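Local structure of AtxE2 (Asticcacaulis excentricus, 5TXE) at residues L647-Y650 and N651-D655; W178-D181 and N182-I185; I483-S486 and K487-S491. The protein hydrolyses the isopeptide bond of the lasso peptides astexin-2 and astexin-3, opening the knotted molecules into linear peptides. The protein carries 1 engineered substitution. All blocks are in the same frame, centred on the assembly; numbering follows the deposited sequence.

Interaction 1: L647-Y650 and N651-D655; sequences LAVY and NRTID
N651 meets L647 one helical turn back: its backbone N donates to L647 O at 3.0 Å, and its side-chain amide lies across the leucine, ND2 standing 3.7 Å from L647 CD1. The N651 side chain sets CG anti to its own carbonyl carbon (chi1 -79°), which lays the amide back over the preceding turn, where P40 and E41 of helix 40-44 also touch it. R652 N follows with a bond to A648 O, also 3.0 Å. The arginine runs out past A648, bends at chi3 (-79°) and places NH1 3.9 Å from A648 O, while the hydrogen bond of NH1 goes to Q605 outside the turn. These i to i+4 bonds belong to helix 643-662 of the alpha/beta-hydrolase domain, the fold of the prolyl oligopeptidase family, and the helix packs along edge strand 628-633 through A648, V649 and R652. T653 N reaches V649 O at 2.9 Å, and the same carbonyl also accepts from Q605 NE2. T653 turns OG1 back toward this oxygen, 3.2 Å from V649 O. I654 N donates to Y650 O at 3.1 Å, and I654 CG1 lies 3.4 Å from Y650 O.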
ATOM      1  N   LEU A 647      -4.555  10.568 -13.265  1.00 20.07           N
ATOM      2  CA  LEU A 647      -4.225  10.624 -14.665  1.00 19.92           C
ATOM      3  C   LEU A 647      -3.360  11.816 -15.006  1.00 21.29           C
ATOM      4  O   LEU A 647      -2.454  11.731 -15.815  1.00 23.64           O
ATOM      5  CB  LEU A 647      -5.513  10.622 -15.510  1.00 21.40           C
ATOM      6  CG  LEU A 647      -5.283  10.734 -17.023  1.00 21.54           C
ATOM      7  CD1 LEU A 647      -4.437   9.591 -17.513  1.00 22.84           C
ATOM      8  CD2 LEU A 647      -6.608  10.731 -17.805  1.00 21.48           C
ATOM      9  N   ALA A 648      -3.656  12.957 -14.380  1.00 23.23           N
ATOM     10  CA  ALA A 648      -2.922  14.181 -14.620  1.00 22.65           C
ATOM     11  C   ALA A 648      -1.510  14.064 -14.049  1.00 23.06           C
ATOM     12  O   ALA A 648      -0.582  14.505 -14.649  1.00 20.78           O
ATOM     13  CB  ALA A 648      -3.657  15.315 -13.966  1.00 23.76           C
ATOM     14  N   VAL A 649      -1.360  13.401 -12.923  1.00 21.50           N
ATOM     15  CA  VAL A 649      -0.053  13.117 -12.376  1.00 21.16           C
ATOM     16  C   VAL A 649       0.786  12.223 -13.336  1.00 23.28           C
ATOM     17  O   VAL A 649       1.917  12.554 -13.673  1.00 21.18           O
ATOM     18  CB  VAL A 649      -0.194  12.428 -11.023  1.00 21.85           C
ATOM     19  CG1 VAL A 649       1.161  11.879 -10.522  1.00 22.36           C
ATOM     20  CG2 VAL A 649      -0.687  13.439 -10.011  1.00 24.84           C
ATOM     21  N   TYR A 650       0.196  11.103 -13.773  1.00 22.87           N
ATOM     22  CA  TYR A 650       0.806  10.223 -14.771  1.00 22.66           C
ATOM     23  C   TYR A 650       1.309  11.014 -15.958  1.00 24.65           C
ATOM     24  O   TYR A 650       2.469  10.888 -16.364  1.00 24.56           O
ATOM     25  CB  TYR A 650      -0.189   9.219 -15.317  1.00 20.46           C
ATOM     26  CG  TYR A 650      -0.581   8.041 -14.447  1.00 21.88           C
ATOM     27  CD1 TYR A 650       0.021   7.754 -13.216  1.00 22.82           C
ATOM     28  CD2 TYR A 650      -1.566   7.162 -14.889  1.00 22.41           C
ATOM     29  CE1 TYR A 650      -0.387   6.658 -12.439  1.00 22.39           C
ATOM     30  CE2 TYR A 650      -1.934   6.041 -14.155  1.00 22.29           C
ATOM     31  CZ  TYR A 650      -1.340   5.779 -12.949  1.00 23.10           C
ATOM     32  OH  TYR A 650      -1.733   4.646 -12.321  1.00 23.55           O
ATOM     33  N   ASN A 651       0.444  11.846 -16.524  1.00 24.74           N
ATOM     34  CA  ASN A 651       0.793  12.547 -17.771  1.00 22.31           C
ATOM     35  C   ASN A 651       1.849  13.609 -17.589  1.00 25.16           C
ATOM     36  O   ASN A 651       2.720  13.762 -18.439  1.00 22.24           O
ATOM     37  CB  ASN A 651      -0.425  13.196 -18.374  1.00 22.01           C
ATOM     38  CG  ASN A 651      -1.277  12.196 -19.121  1.00 24.41           C
ATOM     39  OD1 ASN A 651      -0.763  11.323 -19.767  1.00 28.15           O
ATOM     40  ND2 ASN A 651      -2.566  12.344 -19.055  1.00 25.11           N
ATOM     41  N   ARG A 652       1.794  14.347 -16.484  1.00 23.20           N
ATOM     42  CA  ARG A 652       2.781  15.351 -16.281  1.00 22.45           C
ATOM     43  C   ARG A 652       4.149  14.717 -15.956  1.00 22.94           C
ATOM     44  O   ARG A 652       5.201  15.284 -16.252  1.00 19.96           O
ATOM     45  CB  ARG A 652       2.332  16.297 -15.172  1.00 22.77           C
ATOM     46  CG  ARG A 652       3.198  17.546 -15.093  1.00 23.16           C
ATOM     47  CD  ARG A 652       2.731  18.443 -13.938  1.00 23.74           C
ATOM     48  NE  ARG A 652       1.537  19.231 -14.261  1.00 25.87           N
ATOM     49  CZ  ARG A 652       0.316  18.996 -13.798  1.00 23.82           C
ATOM     50  NH1 ARG A 652       0.071  17.984 -13.061  1.00 21.26           N
ATOM     51  NH2 ARG A 652      -0.688  19.786 -14.144  1.00 26.72           N
ATOM     52  N   THR A 653       4.137  13.606 -15.248  1.00 21.46           N
ATOM     53  CA  THR A 653       5.366  12.984 -14.911  1.00 22.16           C
ATOM     54  C   THR A 653       6.052  12.409 -16.174  1.00 23.99           C
ATOM     55  O   THR A 653       7.255  12.544 -16.329  1.00 23.47           O
ATOM     56  CB  THR A 653       5.139  11.882 -13.893  1.00 22.27           C
ATOM     57  OG1 THR A 653       4.969  12.501 -12.632  1.00 23.40           O
ATOM     58  CG2 THR A 653       6.341  10.961 -13.813  1.00 21.57           C
ATOM     59  N   ILE A 654       5.274  11.837 -17.095  1.00 24.49           N
ATOM     60  CA  ILE A 654       5.825  11.414 -18.388  1.00 24.66           C
ATOM     61  C   ILE A 654       6.333  12.611 -19.162  1.00 26.81           C
ATOM     62  O   ILE A 654       7.442  12.577 -19.699  1.00 30.07           O
ATOM     63  CB  ILE A 654       4.803  10.642 -19.202  1.00 23.06           C
ATOM     64  CG1 ILE A 654       4.578   9.304 -18.551  1.00 23.23           C
ATOM     65  CG2 ILE A 654       5.271  10.389 -20.622  1.00 22.49           C
ATOM     66  CD1 ILE A 654       3.352   8.581 -19.059  1.00 24.77           C
ATOM     67  N   ASP A 655       5.567  13.689 -19.204  1.00 24.82           N
ATOM     68  CA  ASP A 655       6.003  14.842 -19.951  1.00 25.23           C
ATOM     69  C   ASP A 655       7.314  15.371 -19.362  1.00 24.98           C
ATOM     70  O   ASP A 655       8.202  15.839 -20.075  1.00 22.47           O
ATOM     71  CB  ASP A 655       4.992  15.985 -19.886  1.00 28.72           C
ATOM     72  CG  ASP A 655       3.684  15.718 -20.631  1.00 32.74           C
ATOM     73  OD1 ASP A 655       3.578  14.720 -21.369  1.00 33.05           O
ATOM     74  OD2 ASP A 655       2.724  16.507 -20.450  1.00 31.94           O
TER

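Interaction 2: W178-D181 and N182-I185; sequences WLDD and NTLI
A classic beta bulge set directly against a tight beta hairpin turn joins W178-D181 to N182-I185: L179 and D180 both face T183, and a type I turn runs from D180 to T183. L179 N donates to T183 O at 2.9 Å, and T183 N returns a longer bond to D180 O, 3.3 Å. D180 carries the polar side of the turn. Its chi1 of 61° holds CG between the backbone N and the carbonyl carbon, bringing OD1 over the turn to accept twice. N182 N meets D180 OD1 nearly along the C-O axis at 2.8 Å; T183 OG1 donates to D180 OD1 from the syn side, somewhat out of the carboxylate plane, also at 2.8 Å. An alanine here would remove that acceptor and is likely to leave N182 N and T183 OG1 without their shared partner, making the turn less firmly held. The hairpin links strands 173-178 and 183-188 of a four-stranded antiparallel sheet, a blade of the beta-propeller that accompanies the hydrolase domain in prolyl oligopeptidases. On the sheet face away from D180 and T183, W178 and L184 lie side by side; L184 CD2 sits over one face of the indole, 3.6 Å from the six-membered-ring centroid of W178, as a CH-pi contact. W178 NE1 is bonded to R133 O. The bulged L179 instead crosses I185, its CD2 3.8 Å from I185 CG2, beside E248 of helix 246-253.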
ATOM      1  N   TRP A 178     -23.158 -11.167  10.806  1.00 33.63           N
ATOM      2  CA  TRP A 178     -24.432 -11.825  11.031  1.00 35.17           C
ATOM      3  C   TRP A 178     -24.378 -12.630  12.327  1.00 33.16           C
ATOM      4  O   TRP A 178     -23.430 -13.365  12.545  1.00 37.23           O
ATOM      5  CB  TRP A 178     -24.708 -12.770   9.880  1.00 31.49           C
ATOM      6  CG  TRP A 178     -24.820 -12.107   8.555  1.00 37.05           C
ATOM      7  CD1 TRP A 178     -23.820 -11.888   7.625  1.00 36.89           C
ATOM      8  CD2 TRP A 178     -26.012 -11.597   7.973  1.00 35.17           C
ATOM      9  NE1 TRP A 178     -24.344 -11.287   6.512  1.00 34.63           N
ATOM     10  CE2 TRP A 178     -25.680 -11.087   6.708  1.00 35.20           C
ATOM     11  CE3 TRP A 178     -27.349 -11.550   8.396  1.00 40.15           C
ATOM     12  CZ2 TRP A 178     -26.616 -10.520   5.873  1.00 38.18           C
ATOM     13  CZ3 TRP A 178     -28.278 -10.973   7.578  1.00 42.43           C
ATOM     14  CH2 TRP A 178     -27.907 -10.471   6.315  1.00 40.93           C
ATOM     15  N   LEU A 179     -25.361 -12.444  13.199  1.00 35.12           N
ATOM     16  CA  LEU A 179     -25.568 -13.346  14.331  1.00 38.49           C
ATOM     17  C   LEU A 179     -26.466 -14.556  13.931  1.00 41.99           C
ATOM     18  O   LEU A 179     -26.244 -15.655  14.410  1.00 48.58           O
ATOM     19  CB  LEU A 179     -26.142 -12.629  15.532  1.00 39.70           C
ATOM     20  CG  LEU A 179     -25.272 -11.547  16.182  1.00 42.16           C
ATOM     21  CD1 LEU A 179     -25.950 -10.947  17.416  1.00 38.89           C
ATOM     22  CD2 LEU A 179     -23.924 -12.124  16.551  1.00 42.20           C
ATOM     23  N   ASP A 180     -27.426 -14.336  13.040  1.00 41.92           N
ATOM     24  CA  ASP A 180     -28.191 -15.383  12.381  1.00 44.63           C
ATOM     25  C   ASP A 180     -28.743 -14.770  11.106  1.00 48.45           C
ATOM     26  O   ASP A 180     -28.438 -13.629  10.817  1.00 46.26           O
ATOM     27  CB  ASP A 180     -29.297 -15.942  13.304  1.00 48.74           C
ATOM     28  CG  ASP A 180     -30.329 -14.898  13.729  1.00 49.82           C
ATOM     29  OD1 ASP A 180     -30.742 -14.058  12.911  1.00 52.33           O
ATOM     30  OD2 ASP A 180     -30.715 -14.898  14.911  1.00 42.96           O
ATOM     31  N   ASP A 181     -29.583 -15.476  10.359  1.00 46.85           N
ATOM     32  CA  ASP A 181     -30.077 -14.942   9.098  1.00 46.27           C
ATOM     33  C   ASP A 181     -30.841 -13.600   9.122  1.00 42.22           C
ATOM     34  O   ASP A 181     -30.971 -12.969   8.075  1.00 40.86           O
ATOM     35  CB  ASP A 181     -30.914 -15.977   8.361  1.00 50.38           C
ATOM     36  CG  ASP A 181     -30.072 -17.106   7.805  1.00 54.50           C
ATOM     37  OD1 ASP A 181     -28.985 -16.831   7.220  1.00 56.16           O
ATOM     38  OD2 ASP A 181     -30.512 -18.269   7.930  1.00 61.41           O
ATOM     39  N   ASN A 182     -31.318 -13.180  10.283  1.00 39.01           N
ATOM     40  CA  ASN A 182     -32.131 -11.984  10.429  1.00 45.66           C
ATOM     41  C   ASN A 182     -31.579 -11.012  11.449  1.00 43.42           C
ATOM     42  O   ASN A 182     -32.274 -10.078  11.843  1.00 42.03           O
ATOM     43  CB  ASN A 182     -33.548 -12.393  10.906  1.00 53.06           C
ATOM     44  CG  ASN A 182     -34.205 -13.362   9.952  1.00 62.30           C
ATOM     45  OD1 ASN A 182     -34.532 -12.990   8.810  1.00 68.66           O
ATOM     46  ND2 ASN A 182     -34.327 -14.633  10.367  1.00 58.12           N
ATOM     47  N   THR A 183     -30.341 -11.212  11.892  1.00 38.93           N
ATOM     48  CA  THR A 183     -29.840 -10.393  12.979  1.00 39.81           C
ATOM     49  C   THR A 183     -28.399  -9.995  12.714  1.00 36.73           C
ATOM     50  O   THR A 183     -27.596 -10.840  12.311  1.00 32.19           O
ATOM     51  CB  THR A 183     -29.920 -11.191  14.269  1.00 42.91           C
ATOM     52  OG1 THR A 183     -31.244 -11.736  14.415  1.00 49.40           O
ATOM     53  CG2 THR A 183     -29.574 -10.343  15.426  1.00 42.33           C
ATOM     54  N   LEU A 184     -28.080  -8.709  12.917  1.00 35.07           N
ATOM     55  CA  LEU A 184     -26.746  -8.176  12.615  1.00 34.13           C
ATOM     56  C   LEU A 184     -26.234  -7.510  13.848  1.00 32.08           C
ATOM     57  O   LEU A 184     -26.958  -6.783  14.528  1.00 32.56           O
ATOM     58  CB  LEU A 184     -26.776  -7.129  11.473  1.00 34.96           C
ATOM     59  CG  LEU A 184     -27.119  -7.593  10.070  1.00 35.42           C
ATOM     60  CD1 LEU A 184     -27.364  -6.376   9.195  1.00 36.64           C
ATOM     61  CD2 LEU A 184     -25.991  -8.415   9.487  1.00 36.56           C
ATOM     62  N   ILE A 185     -24.954  -7.708  14.093  1.00 29.94           N
ATOM     63  CA  ILE A 185     -24.274  -6.931  15.122  1.00 32.12           C
ATOM     64  C   ILE A 185     -23.293  -5.964  14.442  1.00 29.09           C
ATOM     65  O   ILE A 185     -22.675  -6.291  13.440  1.00 26.47           O
ATOM     66  CB  ILE A 185     -23.525  -7.850  16.111  1.00 29.99           C
ATOM     67  CG1 ILE A 185     -22.836  -7.012  17.149  1.00 31.14           C
ATOM     68  CG2 ILE A 185     -22.516  -8.734  15.398  1.00 29.36           C
ATOM     69  CD1 ILE A 185     -22.344  -7.814  18.336  1.00 36.34           C
TER

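Interaction 3: I483-S486 and K487-S491; sequences IAQS and KAEYS
This is a contact between successive turns of one helix, joining I483-S486 to K487-S491 and spanning nearly the whole of the short helix 482-490, with Y490 about 10 Å by side chain from the catalytically important Y438. Two side-chain pairs add to the backbone ladder. Q485 sends NE2 to E489 OE2 at 3.1 Å, a nearly straight bond (171°) that lies in the amide plane of the glutamine but comes from above the carboxylate plane, the two flat groups being turned 76° apart. Q485 is extended, with CG trans to its backbone N (chi1 -173°), and this carries the amide along the helix flank to the glutamate. The same OE2 is bonded to S472 OG, and Q485 OE1 accepts from N279, so the pair ties the helix to two loops. One residue further on, S486 O takes Y490 N at 3.0 Å and also lies at the edge of the tyrosine ring, in its plane, 3.3 Å from Y490 CD2. S486 OG stands 3.4 Å from Y490 CD2, while its hydrogen bond runs to Y573 O. Beyond Y490 the chain leaves the helix at S491 and enters helix 494-512, whose N495 and R496 touch E489 and Y490.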
ATOM      1  N   ILE A 483      10.488   0.313  16.668  1.00 56.48           N
ATOM      2  CA  ILE A 483      10.814   1.713  16.930  1.00 58.74           C
ATOM      3  C   ILE A 483      12.328   1.838  17.230  1.00 54.30           C
ATOM      4  O   ILE A 483      12.993   2.714  16.660  1.00 61.92           O
ATOM      5  CB  ILE A 483       9.931   2.334  18.052  1.00 56.50           C
ATOM      6  CG1 ILE A 483       8.439   2.104  17.723  1.00 61.67           C
ATOM      7  CG2 ILE A 483      10.221   3.833  18.210  1.00 54.83           C
ATOM      8  CD1 ILE A 483       7.468   2.671  18.739  1.00 61.56           C
ATOM      9  N   ALA A 484      12.877   0.962  18.062  1.00 45.75           N
ATOM     10  CA  ALA A 484      14.329   0.960  18.287  1.00 49.45           C
ATOM     11  C   ALA A 484      15.152   0.614  17.030  1.00 47.25           C
ATOM     12  O   ALA A 484      16.280   1.076  16.858  1.00 41.67           O
ATOM     13  CB  ALA A 484      14.704   0.005  19.414  1.00 49.71           C
ATOM     14  N   GLN A 485      14.591  -0.219  16.165  1.00 44.89           N
ATOM     15  CA  GLN A 485      15.300  -0.606  14.963  1.00 43.74           C
ATOM     16  C   GLN A 485      15.405   0.611  14.067  1.00 40.21           C
ATOM     17  O   GLN A 485      16.469   0.873  13.473  1.00 36.20           O
ATOM     18  CB  GLN A 485      14.544  -1.709  14.197  1.00 43.82           C
ATOM     19  CG  GLN A 485      15.314  -2.289  13.014  1.00 45.32           C
ATOM     20  CD  GLN A 485      14.529  -3.387  12.294  1.00 51.27           C
ATOM     21  OE1 GLN A 485      14.140  -4.401  12.885  1.00 48.91           O
ATOM     22  NE2 GLN A 485      14.311  -3.194  11.012  1.00 50.33           N
ATOM     23  N   SER A 486      14.267   1.309  13.942  1.00 40.53           N
ATOM     24  CA  SER A 486      14.169   2.541  13.166  1.00 45.66           C
ATOM     25  C   SER A 486      15.225   3.538  13.626  1.00 39.97           C
ATOM     26  O   SER A 486      15.871   4.157  12.801  1.00 35.72           O
ATOM     27  CB  SER A 486      12.767   3.192  13.235  1.00 45.25           C
ATOM     28  OG  SER A 486      12.782   4.419  12.501  1.00 46.31           O
ATOM     29  N   LYS A 487      15.407   3.640  14.938  1.00 42.43           N
ATOM     30  CA  LYS A 487      16.362   4.554  15.494  1.00 42.06           C
ATOM     31  C   LYS A 487      17.767   4.213  15.031  1.00 40.19           C
ATOM     32  O   LYS A 487      18.518   5.107  14.601  1.00 37.10           O
ATOM     33  CB  LYS A 487      16.262   4.515  16.990  1.00 45.64           C
ATOM     34  CG  LYS A 487      17.019   5.588  17.685  1.00 48.56           C
ATOM     35  CD  LYS A 487      16.723   5.453  19.168  1.00 58.54           C
ATOM     36  CE  LYS A 487      17.823   6.067  20.006  1.00 69.74           C
ATOM     37  NZ  LYS A 487      17.945   7.511  19.693  1.00 74.15           N
ATOM     38  N   ALA A 488      18.109   2.934  15.023  1.00 35.82           N
ATOM     39  CA  ALA A 488      19.393   2.531  14.430  1.00 39.26           C
ATOM     40  C   ALA A 488      19.503   2.816  12.911  1.00 37.17           C
ATOM     41  O   ALA A 488      20.560   3.235  12.429  1.00 35.61           O
ATOM     42  CB  ALA A 488      19.654   1.053  14.671  1.00 39.57           C
ATOM     43  N   GLU A 489      18.431   2.598  12.153  1.00 34.61           N
ATOM     44  CA  GLU A 489      18.451   2.882  10.682  1.00 37.66           C
ATOM     45  C   GLU A 489      18.651   4.375  10.315  1.00 33.91           C
ATOM     46  O   GLU A 489      19.285   4.696   9.297  1.00 29.31           O
ATOM     47  CB  GLU A 489      17.169   2.386  10.015  1.00 40.39           C
ATOM     48  CG  GLU A 489      17.003   0.879  10.118  1.00 46.59           C
ATOM     49  CD  GLU A 489      15.621   0.374   9.729  1.00 52.86           C
ATOM     50  OE1 GLU A 489      14.640   1.143   9.770  1.00 57.96           O
ATOM     51  OE2 GLU A 489      15.510  -0.826   9.434  1.00 61.04           O
ATOM     52  N   TYR A 490      18.125   5.265  11.157  1.00 31.12           N
ATOM     53  CA  TYR A 490      18.225   6.700  10.903  1.00 33.33           C
ATOM     54  C   TYR A 490      19.469   7.280  11.469  1.00 35.01           C
ATOM     55  O   TYR A 490      19.832   8.383  11.129  1.00 38.48           O
ATOM     56  CB  TYR A 490      17.011   7.455  11.454  1.00 34.52           C
ATOM     57  CG  TYR A 490      15.810   7.384  10.524  1.00 38.86           C
ATOM     58  CD1 TYR A 490      15.661   8.295   9.473  1.00 47.74           C
ATOM     59  CD2 TYR A 490      14.862   6.402  10.662  1.00 39.09           C
ATOM     60  CE1 TYR A 490      14.573   8.241   8.609  1.00 47.12           C
ATOM     61  CE2 TYR A 490      13.771   6.338   9.809  1.00 45.08           C
ATOM     62  CZ  TYR A 490      13.622   7.260   8.783  1.00 47.69           C
ATOM     63  OH  TYR A 490      12.537   7.174   7.940  1.00 50.10           O
ATOM     64  N   SER A 491      20.140   6.555  12.351  1.00 38.04           N
ATOM     65  CA  SER A 491      21.342   7.077  12.942  1.00 38.98           C
ATOM     66  C   SER A 491      22.314   7.366  11.832  1.00 39.07           C
ATOM     67  O   SER A 491      22.728   6.463  11.083  1.00 36.54           O
ATOM     68  CB  SER A 491      21.964   6.062  13.895  1.00 39.95           C
ATOM     69  OG  SER A 491      23.262   6.499  14.173  1.00 46.48           O
TER

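Interactions 1 and 3 each lie within one helix in the hydrolase half of the chain, whereas interaction 2 is a hairpin of a four-stranded antiparallel sheet across the chain's centre from interaction 1. None touches another; even the nearest pair, 1 and 3, stay about 22 Å apart between nearest atoms. Each is partly buried. In 647-655 the backbone i to i+4 ladder carries the contact, and several side chains turn outward to Q605, D450 and helix 40-44. Helix segment 483-491 adds a glutamine-glutamate bond between its side chains and includes the exposed K487. In 178-185 a carboxylate grips the turn on one face while tryptophan and leucine pack on the other, buried against strand 140-147.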